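Local coordinates for cadherin-related family member 2 (Homo sapiens, PDB 5CZR), which is represented here by its first two cadherin domains and forms calcium-dependent heterophilic complexes with CDHR5 on adjacent microvilli, controlling microvillar packing in the brush border, at residues D97-A102 and T199-L204; M139-I144 and C188-M193; V124-A129 and N163-L168; A48-V53 and S64-E69. All blocks are in the same frame, centred on the assembly; numbering follows the deposited sequence.

Contact 1: residues D97-A102 and T199-L204. With CA (calcium ion), chain G; CA (calcium ion), chain H; CA (calcium ion), chain F.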
loop_
_atom_site.group_PDB
_atom_site.type_symbol
_atom_site.label_atom_id
_atom_site.label_comp_id
_atom_site.label_asym_id
_atom_site.label_seq_id
_atom_site.Cartn_x
_atom_site.Cartn_y
_atom_site.Cartn_z
ATOM N N ASP A 97 -4.106 2.508 7.014
ATOM C CA ASP A 97 -3.364 2.059 5.867
ATOM C C ASP A 97 -1.934 1.740 6.283
ATOM O O ASP A 97 -1.328 2.440 7.062
ATOM C CB ASP A 97 -3.387 3.121 4.775
ATOM C CG ASP A 97 -2.715 2.667 3.495
ATOM O OD1 ASP A 97 -2.897 1.495 3.060
ATOM O OD2 ASP A 97 -1.965 3.498 2.924
ATOM N N ARG A 98 -1.413 0.671 5.717
ATOM C CA ARG A 98 -0.016 0.343 5.864
ATOM C C ARG A 98 0.560 0.137 4.460
ATOM O O ARG A 98 -0.198 0.037 3.469
ATOM C CB ARG A 98 0.135 -0.907 6.732
ATOM C CG ARG A 98 -0.274 -0.734 8.208
ATOM C CD ARG A 98 0.792 0.084 8.921
ATOM N NE ARG A 98 0.492 0.553 10.255
ATOM C CZ ARG A 98 -0.034 1.733 10.540
ATOM N NH1 ARG A 98 -0.380 2.598 9.594
ATOM N NH2 ARG A 98 -0.249 2.034 11.778
ATOM N N ASN A 99 1.888 0.072 4.363
ATOM C CA ASN A 99 2.532 -0.039 3.039
ATOM C C ASN A 99 2.627 -1.462 2.513
ATOM O O ASN A 99 3.717 -2.046 2.446
ATOM C CB ASN A 99 3.894 0.624 3.046
ATOM C CG ASN A 99 4.445 0.784 1.666
ATOM O OD1 ASN A 99 3.702 0.688 0.697
ATOM N ND2 ASN A 99 5.743 1.075 1.558
ATOM N N ASP A 100 1.485 -2.016 2.128
ATOM C CA ASP A 100 1.385 -3.420 1.740
ATOM C C ASP A 100 1.165 -3.646 0.226
ATOM O O ASP A 100 0.966 -4.790 -0.204
ATOM C CB ASP A 100 0.259 -4.103 2.518
ATOM C CG ASP A 100 -1.103 -3.498 2.249
ATOM O OD1 ASP A 100 -1.210 -2.384 1.641
ATOM O OD2 ASP A 100 -2.085 -4.158 2.635
ATOM N N ASN A 101 1.222 -2.568 -0.559
ATOM C CA ASN A 101 1.212 -2.663 -1.996
ATOM C C ASN A 101 2.454 -2.045 -2.621
ATOM O O ASN A 101 3.082 -1.106 -2.083
ATOM C CB ASN A 101 -0.018 -1.958 -2.537
ATOM C CG ASN A 101 -1.296 -2.672 -2.182
ATOM O OD1 ASN A 101 -1.703 -3.574 -2.881
ATOM N ND2 ASN A 101 -1.889 -2.317 -1.056
ATOM N N ALA A 102 2.809 -2.596 -3.768
ATOM C CA ALA A 102 3.954 -2.146 -4.537
ATOM C C ALA A 102 3.439 -1.375 -5.765
ATOM O O ALA A 102 2.332 -1.615 -6.228
ATOM C CB ALA A 102 4.766 -3.355 -4.978
ATOM N N THR A 199 9.123 0.379 5.562
ATOM C CA THR A 199 9.112 -0.561 4.460
ATOM C C THR A 199 9.018 0.205 3.159
ATOM O O THR A 199 8.109 1.030 3.001
ATOM C CB THR A 199 7.885 -1.478 4.596
ATOM O OG1 THR A 199 8.040 -2.296 5.757
ATOM C CG2 THR A 199 7.703 -2.379 3.365
ATOM N N ILE A 200 9.899 -0.073 2.219
ATOM C CA ILE A 200 9.779 0.496 0.872
ATOM C C ILE A 200 9.466 -0.619 -0.123
ATOM O O ILE A 200 10.217 -1.609 -0.200
ATOM C CB ILE A 200 11.093 1.237 0.426
ATOM C CG1 ILE A 200 11.283 2.551 1.198
ATOM C CG2 ILE A 200 11.080 1.562 -1.059
ATOM C CD1 ILE A 200 12.708 3.062 1.175
ATOM N N GLN A 201 8.402 -0.431 -0.916
ATOM C CA GLN A 201 7.973 -1.454 -1.886
ATOM C C GLN A 201 8.367 -1.076 -3.280
ATOM O O GLN A 201 8.237 0.085 -3.656
ATOM C CB GLN A 201 6.453 -1.673 -1.856
ATOM C CG GLN A 201 5.886 -1.976 -0.485
ATOM C CD GLN A 201 5.961 -3.461 -0.133
ATOM O OE1 GLN A 201 6.615 -4.239 -0.809
ATOM N NE2 GLN A 201 5.274 -3.850 0.934
ATOM N N CYS A 202 8.841 -2.049 -4.056
ATOM C CA CYS A 202 9.290 -1.804 -5.416
ATOM C C CYS A 202 8.566 -2.733 -6.350
ATOM O O CYS A 202 8.253 -3.857 -5.984
ATOM C CB CYS A 202 10.817 -1.989 -5.539
ATOM S SG CYS A 202 11.780 -0.733 -4.640
ATOM N N SER A 203 8.278 -2.261 -7.557
ATOM C CA SER A 203 7.724 -3.106 -8.608
ATOM C C SER A 203 8.649 -4.237 -8.999
ATOM O O SER A 203 9.859 -4.177 -8.774
ATOM C CB SER A 203 7.477 -2.274 -9.882
ATOM O OG SER A 203 8.691 -1.927 -10.512
ATOM N N LEU A 204 8.079 -5.207 -9.689
ATOM C CA LEU A 204 8.839 -6.068 -10.577
ATOM C C LEU A 204 9.587 -5.210 -11.619
ATOM O O LEU A 204 9.144 -4.111 -11.972
ATOM C CB LEU A 204 7.884 -6.999 -11.312
ATOM C CG LEU A 204 7.093 -8.009 -10.455
ATOM C CD1 LEU A 204 5.784 -8.397 -11.164
ATOM C CD2 LEU A 204 7.949 -9.244 -10.133
HETATM CA CA CA G . -2.239 -0.393 2.243
HETATM CA CA CA H . 3.025 1.049 -1.498
HETATM CA CA CA F . -4.308 -4.099 2.249
HETATM O O HOH W 1 -3.651 -4.663 0.257
HETATM O O HOH W 2 -4.327 -6.103 3.216
#
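Two side-chain amides, Asn99 and Gln201, pass each other in opposite directions with their planes nearly perpendicular (88°), and each donates to a backbone carbonyl of the other segment. Gln201 NE2 reaches Asn99 O at 2.8 Å in an almost straight bond (176° at the hydrogen) that lies in the plane of the Gln201 amide. Asn99 ND2 gives a more bent bond to Thr199 O, 2.8 Å away and approached from above the carbonyl plane. Gln201 CG lies 3.3 Å from Asn101 O, and the bend at chi2 (-86°) beyond it brings NE2 to Asn99 O. Apolar contact is slight: Ala102 CB lies 3.9 Å from Gln201 CB. Shortening Gln201 to an alanine is likely to leave Asn99 O without this donor and open a gap beside Asn101 O. Of the two segments, 97-102 supplies the metal ligands. Asn99 OD1 (2.3 Å) and Asn101 O bind one calcium ion; Asp97 OD1, Arg98 O and Asp100 OD1 bind a second; Asp100 OD2 binds a third, which also carries two waters. With Glu18, Glu69, Asp133 and Asp189 among the other ligands, this is the three-calcium linker between consecutive cadherin repeats, its DRNDN sequence held against the second domain.

Contact 2: residues M139-I144 and C188-M193. With CA (calcium ion), chain H.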
loop_
_atom_site.group_PDB
_atom_site.type_symbol
_atom_site.label_atom_id
_atom_site.label_comp_id
_atom_site.label_asym_id
_atom_site.label_seq_id
_atom_site.Cartn_x
_atom_site.Cartn_y
_atom_site.Cartn_z
ATOM N N MET A 139 3.271 7.143 -3.246
ATOM C CA MET A 139 4.002 8.025 -4.171
ATOM C C MET A 139 5.074 7.213 -4.881
ATOM O O MET A 139 5.888 6.540 -4.264
ATOM C CB MET A 139 4.621 9.232 -3.456
ATOM C CG MET A 139 3.601 10.284 -2.995
ATOM S SD MET A 139 4.266 11.736 -2.097
ATOM C CE MET A 139 2.841 12.481 -1.254
ATOM N N VAL A 140 5.050 7.276 -6.190
ATOM C CA VAL A 140 5.907 6.474 -7.014
ATOM C C VAL A 140 7.125 7.308 -7.463
ATOM O O VAL A 140 6.982 8.434 -7.925
ATOM C CB VAL A 140 5.122 5.972 -8.231
ATOM C CG1 VAL A 140 6.044 5.256 -9.208
ATOM C CG2 VAL A 140 4.033 5.034 -7.763
ATOM N N VAL A 141 8.310 6.734 -7.330
ATOM C CA VAL A 141 9.497 7.220 -8.023
ATOM C C VAL A 141 10.064 6.196 -8.997
ATOM O O VAL A 141 10.105 4.989 -8.711
ATOM C CB VAL A 141 10.599 7.666 -7.058
ATOM C CG1 VAL A 141 10.059 8.772 -6.158
ATOM C CG2 VAL A 141 11.165 6.494 -6.264
ATOM N N TYR A 142 10.541 6.693 -10.131
ATOM C CA TYR A 142 10.994 5.830 -11.230
ATOM C C TYR A 142 12.517 5.827 -11.323
ATOM O O TYR A 142 13.153 6.793 -10.966
ATOM C CB TYR A 142 10.417 6.350 -12.547
ATOM C CG TYR A 142 8.929 6.373 -12.636
ATOM C CD1 TYR A 142 8.221 5.224 -12.960
ATOM C CD2 TYR A 142 8.212 7.536 -12.403
ATOM C CE1 TYR A 142 6.837 5.233 -13.058
ATOM C CE2 TYR A 142 6.829 7.557 -12.478
ATOM C CZ TYR A 142 6.148 6.406 -12.825
ATOM O OH TYR A 142 4.765 6.410 -12.923
ATOM N N SER A 143 13.084 4.747 -11.814
ATOM C CA SER A 143 14.476 4.656 -11.966
ATOM C C SER A 143 14.851 3.870 -13.180
ATOM O O SER A 143 14.179 2.888 -13.514
ATOM C CB SER A 143 15.035 3.811 -10.837
ATOM O OG SER A 143 15.137 4.540 -9.658
ATOM N N ILE A 144 15.997 4.215 -13.761
ATOM C CA ILE A 144 16.633 3.345 -14.745
ATOM C C ILE A 144 17.697 2.525 -14.014
ATOM O O ILE A 144 18.635 3.073 -13.506
ATOM C CB ILE A 144 17.272 4.166 -15.875
ATOM C CG1 ILE A 144 16.189 4.899 -16.670
ATOM C CG2 ILE A 144 18.025 3.237 -16.797
ATOM C CD1 ILE A 144 16.697 5.958 -17.630
ATOM N N CYS A 188 9.367 2.444 -7.319
ATOM C CA CYS A 188 9.285 2.193 -5.878
ATOM C C CYS A 188 8.413 3.258 -5.213
ATOM O O CYS A 188 8.301 4.381 -5.732
ATOM C CB CYS A 188 10.693 2.190 -5.237
ATOM S SG CYS A 188 11.865 0.979 -5.915
ATOM N N ASP A 189 7.823 2.948 -4.056
ATOM C CA ASP A 189 7.120 3.985 -3.291
ATOM C C ASP A 189 8.135 4.706 -2.438
ATOM O O ASP A 189 9.288 4.317 -2.430
ATOM C CB ASP A 189 5.910 3.462 -2.488
ATOM C CG ASP A 189 6.247 2.323 -1.543
ATOM O OD1 ASP A 189 7.311 2.378 -0.853
ATOM O OD2 ASP A 189 5.463 1.357 -1.465
ATOM N N LEU A 190 7.724 5.746 -1.724
ATOM C CA LEU A 190 8.608 6.454 -0.778
ATOM C C LEU A 190 8.546 5.885 0.611
ATOM O O LEU A 190 9.123 6.431 1.542
ATOM C CB LEU A 190 8.260 7.949 -0.738
ATOM C CG LEU A 190 8.623 8.688 -2.033
ATOM C CD1 LEU A 190 8.075 10.101 -1.998
ATOM C CD2 LEU A 190 10.130 8.673 -2.256
ATOM N N GLY A 191 7.836 4.773 0.768
ATOM C CA GLY A 191 7.869 4.029 2.019
ATOM C C GLY A 191 6.778 4.399 3.019
ATOM O O GLY A 191 6.049 5.395 2.846
ATOM N N GLY A 192 6.646 3.523 4.028
ATOM C CA GLY A 192 5.764 3.698 5.172
ATOM C C GLY A 192 5.826 2.432 6.014
ATOM O O GLY A 192 6.547 1.496 5.657
ATOM N N MET A 193 5.072 2.402 7.104
ATOM C CA MET A 193 5.014 1.252 8.002
ATOM C C MET A 193 4.325 0.046 7.376
ATOM O O MET A 193 3.272 0.181 6.755
ATOM C CB MET A 193 4.224 1.543 9.277
ATOM C CG MET A 193 5.001 2.161 10.421
ATOM S SD MET A 193 6.159 1.071 11.255
ATOM C CE MET A 193 7.568 2.167 11.128
HETATM CA CA CA H . 3.025 1.049 -1.498
#
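The edge of a cadherin beta-sandwich sheet, just beside an interdomain calcium site, is where 139-144 and 188-193 pair. Val141 and Cys188 form an antiparallel hydrogen-bonded pair: Val141 N donates to Cys188 O at 2.8 Å, nearly along the C=O axis, and Cys188 N returns a bond to Val141 O at 3.0 Å, in the carbonyl plane. Next to this pair the Asp189 CA-H points at Met139 O, 3.0 Å from CA. Leu190 then reaches back over the strand with its two methyls divided: CD1 lies 3.8 Å from Met139 CB, the two side chains crossing obliquely, while CD2 meets Val141 CG1 at 3.9 Å, nearly at right angles. Asp189 turns its carboxylate away from Met139. With CG between the backbone N and the carbonyl carbon (chi1 55°), OD2 reaches a calcium ion at 2.5 Å and OD1 accepts from the backbone N of Gln201, plus a weak bond from Gly191 N. Asp189 thus joins the pairing to the metal site. Cys188 is tied by a disulfide to Cys202. Strand 140-148 is outermost in its sheet, strand 180-189 lies between it and strand 206-213, and Tyr142 leans on strands 123-130 and 158-160 of the facing sheet.

Contact 3: residues V124-A129 and N163-L168; sequences VFSVLA and NGSIVL
Val124-Ser126 and Ser165-Leu168 run antiparallel, their strand axes 4.7 Å apart at closest and 168° between directions. Val124 and Phe125 both face Ile166, a classic beta bulge. Val124 N donates to Ile166 O at 2.8 Å, and Ile166 N donates to Phe125 O, also at 2.8 Å. Ser126 and Ser165 follow as a non-hydrogen-bonded pair, their CA atoms 4.3 Å apart. Beyond them Val127 N reaches Gly164 O at 2.9 Å; this bond is straight at the hydrogen (177°) but comes from above the carbonyl plane. Gly164 has a positive phi (86°), and a CB there would collide with Val127 O, so the close passage of the chains depends on the absent side chain. Just before it, Asn163 OD1 accepts from Ser165 N in an Asx turn that shapes the entry to the strand.

Val124 spreads its two methyls over the partner strand. CG2, set between the backbone N and the carbonyl carbon, meets Ile166 CG2 at 3.7 Å, the side chains crossing at about a right angle; CG1 rests on Leu168 CB at 4.1 Å. With an alanine here both methyl contacts go, which is likely to leave a gap beside Ile166 CG2 and Leu168 CB. Val127 places CG2 3.4 Å from Gly164 O. Phe125 turns its ring away from 163-168 toward Leu208, while Ile166 packs on Leu183 and Leu185 of the facing sheet. The chemistry divides accordingly: main-chain bonds fix the strand register; Val127, Ile166 and the Phe125 ring reach the facing sheet of the second cadherin sandwich, while Val124 packs along its own sheet.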
loop_
_atom_site.group_PDB
_atom_site.type_symbol
_atom_site.label_atom_id
_atom_site.label_comp_id
_atom_site.label_asym_id
_atom_site.label_seq_id
_atom_site.Cartn_x
_atom_site.Cartn_y
_atom_site.Cartn_z
ATOM N N VAL A 124 11.321 10.019 -25.405
ATOM C CA VAL A 124 11.423 8.802 -26.222
ATOM C C VAL A 124 10.335 7.782 -25.900
ATOM O O VAL A 124 9.962 6.987 -26.737
ATOM C CB VAL A 124 12.812 8.164 -26.251
ATOM C CG1 VAL A 124 13.862 9.143 -26.764
ATOM C CG2 VAL A 124 13.256 7.561 -24.960
ATOM N N PHE A 125 9.889 7.751 -24.645
ATOM C CA PHE A 125 8.889 6.804 -24.197
ATOM C C PHE A 125 8.308 7.333 -22.911
ATOM O O PHE A 125 8.936 8.138 -22.224
ATOM C CB PHE A 125 9.526 5.399 -23.949
ATOM C CG PHE A 125 8.563 4.270 -24.095
ATOM C CD1 PHE A 125 8.128 3.880 -25.346
ATOM C CD2 PHE A 125 8.067 3.600 -22.973
ATOM C CE1 PHE A 125 7.244 2.818 -25.493
ATOM C CE2 PHE A 125 7.174 2.553 -23.117
ATOM C CZ PHE A 125 6.769 2.155 -24.379
ATOM N N SER A 126 7.173 6.778 -22.536
ATOM C CA SER A 126 6.523 7.128 -21.317
ATOM C C SER A 126 6.005 5.871 -20.586
ATOM O O SER A 126 5.372 5.031 -21.188
ATOM C CB SER A 126 5.358 8.051 -21.680
ATOM O OG SER A 126 4.549 8.164 -20.554
ATOM N N VAL A 127 6.306 5.758 -19.298
ATOM C CA VAL A 127 5.795 4.684 -18.480
ATOM C C VAL A 127 4.975 5.235 -17.333
ATOM O O VAL A 127 5.104 6.397 -16.970
ATOM C CB VAL A 127 6.911 3.762 -17.917
ATOM C CG1 VAL A 127 7.616 3.050 -19.051
ATOM C CG2 VAL A 127 7.870 4.530 -17.023
ATOM N N LEU A 128 4.122 4.382 -16.791
ATOM C CA LEU A 128 3.295 4.723 -15.658
ATOM C C LEU A 128 3.199 3.542 -14.719
ATOM O O LEU A 128 2.786 2.445 -15.111
ATOM C CB LEU A 128 1.909 5.089 -16.143
ATOM C CG LEU A 128 0.898 5.280 -14.993
ATOM C CD1 LEU A 128 1.249 6.518 -14.169
ATOM C CD2 LEU A 128 -0.511 5.367 -15.544
ATOM N N ALA A 129 3.494 3.788 -13.448
ATOM C CA ALA A 129 3.221 2.799 -12.404
ATOM C C ALA A 129 2.339 3.394 -11.328
ATOM O O ALA A 129 2.508 4.525 -10.948
ATOM C CB ALA A 129 4.518 2.320 -11.804
ATOM N N ASN A 163 7.432 12.163 -13.730
ATOM C CA ASN A 163 6.123 11.746 -14.322
ATOM C C ASN A 163 6.205 10.471 -15.205
ATOM O O ASN A 163 5.290 10.194 -15.950
ATOM C CB ASN A 163 5.544 12.894 -15.161
ATOM C CG ASN A 163 6.335 13.160 -16.437
ATOM O OD1 ASN A 163 7.458 12.648 -16.657
ATOM N ND2 ASN A 163 5.785 13.981 -17.267
ATOM N N GLY A 164 7.338 9.787 -15.197
ATOM C CA GLY A 164 7.508 8.563 -15.988
ATOM C C GLY A 164 7.956 8.722 -17.455
ATOM O O GLY A 164 8.089 7.722 -18.160
ATOM N N SER A 165 8.205 9.956 -17.908
ATOM C CA SER A 165 8.737 10.159 -19.238
ATOM C C SER A 165 10.221 9.880 -19.248
ATOM O O SER A 165 10.957 10.316 -18.370
ATOM C CB SER A 165 8.465 11.572 -19.770
ATOM O OG SER A 165 7.080 11.693 -20.024
ATOM N N ILE A 166 10.647 9.133 -20.255
ATOM C CA ILE A 166 12.036 8.878 -20.461
ATOM C C ILE A 166 12.504 9.838 -21.553
ATOM O O ILE A 166 11.939 9.884 -22.633
ATOM C CB ILE A 166 12.244 7.406 -20.874
ATOM C CG1 ILE A 166 11.873 6.524 -19.703
ATOM C CG2 ILE A 166 13.670 7.132 -21.322
ATOM C CD1 ILE A 166 11.561 5.113 -20.113
ATOM N N VAL A 167 13.605 10.516 -21.275
ATOM C CA VAL A 167 14.194 11.470 -22.209
ATOM C C VAL A 167 15.575 11.038 -22.708
ATOM O O VAL A 167 16.377 10.413 -21.980
ATOM C CB VAL A 167 14.259 12.907 -21.637
ATOM C CG1 VAL A 167 12.869 13.423 -21.393
ATOM C CG2 VAL A 167 15.105 12.995 -20.379
ATOM N N LEU A 168 15.878 11.446 -23.938
ATOM C CA LEU A 168 17.206 11.258 -24.483
ATOM C C LEU A 168 18.147 12.273 -23.848
ATOM O O LEU A 168 17.894 13.481 -23.861
ATOM C CB LEU A 168 17.172 11.417 -25.991
ATOM C CG LEU A 168 18.500 11.164 -26.688
ATOM C CD1 LEU A 168 18.906 9.709 -26.506
ATOM C CD2 LEU A 168 18.416 11.540 -28.169
#

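Contact 4: residues A48-V53 and S64-E69; sequences AYFFAV and SALDYE. With CA (calcium ion), chain F; CA (calcium ion), chain G.
Phe50 meets Ser64, Ala65 and Leu66 along one side of its ring. From CB, which lies 3.8 Å above the plane of the neighbouring Phe51 ring, the side chain leaves with CG anti to the carbonyl carbon (chi1 -80°), and this carries the ring along the path of 64-66. CD1 has two partners: Ser64 O at the ring edge, 3.5 Å away, and Leu66 CD2 at 3.8 Å. One atom further out, CE1 comes within 3.4 Å of Ala65 O, again at the edge and near the ring plane. One ring face takes Tyr49 CE1 over its centre, and Phe74 stacks on the ring as well. Tyr49 in turn brings the edge of its own ring to Ser64, with CD1 3.9 Å from Ser64 CB.

The backbones share one bond: Ser64 N donates to Phe50 O at 3.3 Å, bent (142°) and from well above the carbonyl plane. Further along, 64-69 leaves the aromatic residues and becomes calcium ligand. Asp67 OD1 binds one calcium ion at 2.1 Å and also accepts from Glu69 N in an Asx turn; Glu69 OE1 joins it on that ion, while OE2 binds a second at 2.4 Å. Glu18 and Asp100 complete the first site together with two waters.

The chemistry thus changes along one short chain. Two carbonyl oxygens lie at an aromatic edge, where ring hydrogens would favour them electrostatically, and two residues later carboxylates are gathered round calcium, which probably offsets their mutual repulsion.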
loop_
_atom_site.group_PDB
_atom_site.type_symbol
_atom_site.label_atom_id
_atom_site.label_comp_id
_atom_site.label_asym_id
_atom_site.label_seq_id
_atom_site.Cartn_x
_atom_site.Cartn_y
_atom_site.Cartn_z
ATOM N N ALA A 48 -19.174 -8.704 12.831
ATOM C CA ALA A 48 -18.619 -9.225 14.086
ATOM C C ALA A 48 -17.581 -10.321 13.865
ATOM O O ALA A 48 -16.725 -10.540 14.718
ATOM C CB ALA A 48 -19.714 -9.735 14.978
ATOM N N TYR A 49 -17.668 -11.005 12.721
ATOM C CA TYR A 49 -16.775 -12.117 12.402
ATOM C C TYR A 49 -15.284 -11.683 12.300
ATOM O O TYR A 49 -14.395 -12.530 12.292
ATOM C CB TYR A 49 -17.189 -12.808 11.093
ATOM C CG TYR A 49 -16.891 -11.972 9.850
ATOM C CD1 TYR A 49 -15.658 -12.025 9.237
ATOM C CD2 TYR A 49 -17.862 -11.133 9.289
ATOM C CE1 TYR A 49 -15.376 -11.261 8.100
ATOM C CE2 TYR A 49 -17.591 -10.360 8.160
ATOM C CZ TYR A 49 -16.327 -10.413 7.581
ATOM O OH TYR A 49 -16.032 -9.673 6.457
ATOM N N PHE A 50 -15.033 -10.389 12.158
ATOM C CA PHE A 50 -13.670 -9.867 12.198
ATOM C C PHE A 50 -12.974 -10.074 13.542
ATOM O O PHE A 50 -11.745 -9.978 13.597
ATOM C CB PHE A 50 -13.620 -8.363 11.879
ATOM C CG PHE A 50 -13.694 -8.050 10.432
ATOM C CD1 PHE A 50 -12.593 -8.231 9.609
ATOM C CD2 PHE A 50 -14.888 -7.554 9.870
ATOM C CE1 PHE A 50 -12.687 -7.974 8.241
ATOM C CE2 PHE A 50 -14.957 -7.250 8.521
ATOM C CZ PHE A 50 -13.854 -7.457 7.703
ATOM N N PHE A 51 -13.755 -10.283 14.607
ATOM C CA PHE A 51 -13.210 -10.335 15.949
ATOM C C PHE A 51 -13.742 -11.530 16.755
ATOM O O PHE A 51 -14.734 -12.168 16.390
ATOM C CB PHE A 51 -13.574 -9.061 16.701
ATOM C CG PHE A 51 -13.063 -7.800 16.067
ATOM C CD1 PHE A 51 -11.684 -7.472 16.135
ATOM C CD2 PHE A 51 -13.944 -6.903 15.433
ATOM C CE1 PHE A 51 -11.207 -6.304 15.565
ATOM C CE2 PHE A 51 -13.446 -5.764 14.811
ATOM C CZ PHE A 51 -12.081 -5.451 14.880
ATOM N N ALA A 52 -13.066 -11.811 17.865
ATOM C CA ALA A 52 -13.505 -12.798 18.832
ATOM C C ALA A 52 -13.314 -12.183 20.182
ATOM O O ALA A 52 -12.196 -11.822 20.553
ATOM C CB ALA A 52 -12.713 -14.088 18.720
ATOM N N VAL A 53 -14.430 -12.010 20.903
ATOM C CA VAL A 53 -14.414 -11.370 22.234
ATOM C C VAL A 53 -14.277 -12.486 23.280
ATOM O O VAL A 53 -14.982 -13.484 23.198
ATOM C CB VAL A 53 -15.730 -10.583 22.477
ATOM C CG1 VAL A 53 -15.714 -9.978 23.843
ATOM C CG2 VAL A 53 -15.932 -9.480 21.410
ATOM N N SER A 64 -10.401 -12.317 11.750
ATOM C CA SER A 64 -10.338 -12.350 10.284
ATOM C C SER A 64 -9.574 -11.126 9.799
ATOM O O SER A 64 -9.670 -10.047 10.390
ATOM C CB SER A 64 -11.755 -12.374 9.702
ATOM O OG SER A 64 -11.719 -12.807 8.353
ATOM N N ALA A 65 -8.827 -11.289 8.724
ATOM C CA ALA A 65 -7.874 -10.240 8.259
ATOM C C ALA A 65 -8.589 -8.968 7.880
ATOM O O ALA A 65 -9.617 -9.014 7.248
ATOM C CB ALA A 65 -6.987 -10.735 7.075
ATOM N N LEU A 66 -8.027 -7.848 8.321
ATOM C CA LEU A 66 -8.381 -6.508 7.883
ATOM C C LEU A 66 -7.730 -6.212 6.548
ATOM O O LEU A 66 -6.770 -6.862 6.168
ATOM C CB LEU A 66 -7.916 -5.468 8.913
ATOM C CG LEU A 66 -8.408 -5.677 10.353
ATOM C CD1 LEU A 66 -7.810 -4.647 11.298
ATOM C CD2 LEU A 66 -9.940 -5.588 10.410
ATOM N N ASP A 67 -8.228 -5.196 5.850
ATOM C CA ASP A 67 -7.567 -4.693 4.617
ATOM C C ASP A 67 -8.092 -3.298 4.308
ATOM O O ASP A 67 -9.276 -3.138 4.014
ATOM C CB ASP A 67 -7.815 -5.650 3.442
ATOM C CG ASP A 67 -7.170 -5.199 2.156
ATOM O OD1 ASP A 67 -6.399 -4.208 2.166
ATOM O OD2 ASP A 67 -7.412 -5.849 1.108
ATOM N N TYR A 68 -7.229 -2.300 4.438
ATOM C CA TYR A 68 -7.579 -0.902 4.177
ATOM C C TYR A 68 -8.091 -0.727 2.756
ATOM O O TYR A 68 -8.986 0.073 2.519
ATOM C CB TYR A 68 -6.372 0.015 4.394
ATOM C CG TYR A 68 -6.665 1.474 4.211
ATOM C CD1 TYR A 68 -7.103 2.272 5.289
ATOM C CD2 TYR A 68 -6.514 2.071 2.969
ATOM C CE1 TYR A 68 -7.390 3.625 5.125
ATOM C CE2 TYR A 68 -6.802 3.421 2.785
ATOM C CZ TYR A 68 -7.235 4.193 3.862
ATOM O OH TYR A 68 -7.514 5.518 3.654
ATOM N N GLU A 69 -7.550 -1.511 1.821
ATOM C CA GLU A 69 -7.870 -1.353 0.416
ATOM C C GLU A 69 -9.276 -1.872 0.099
ATOM O O GLU A 69 -9.784 -1.633 -0.971
ATOM C CB GLU A 69 -6.807 -2.058 -0.458
ATOM C CG GLU A 69 -5.506 -1.265 -0.665
ATOM C CD GLU A 69 -4.632 -1.123 0.568
ATOM O OE1 GLU A 69 -4.400 -2.097 1.279
ATOM O OE2 GLU A 69 -4.120 -0.027 0.849
HETATM CA CA CA F . -4.308 -4.099 2.249
HETATM CA CA CA G . -2.239 -0.393 2.243
HETATM O O HOH W 2 -4.327 -6.103 3.216
HETATM O O HOH W 1 -3.651 -4.663 0.257
#

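From the N terminus, contact 4 closes first, a short loop within the first cadherin domain joining the 48-53 turn and strand to the segment that runs down to the calcium linker. Contact 1 opens only after that, at 97-102, and closes the longest loop, tying the linker to the loop before strand 206-213 of the second domain. Contacts 2 and 3 both nest inside it and cross each other: 124-129, 139-144, 163-168 and 188-193 alternate, as the strands of two facing sheets do, with Tyr142 touching Ala129 between them. Contacts 1 and 2 share a calcium ion and the Cys188-Cys202 disulfide; contacts 1 and 4 share two other calcium ions. Contacts 3 and 4 lie about 40 Å apart, centre to centre.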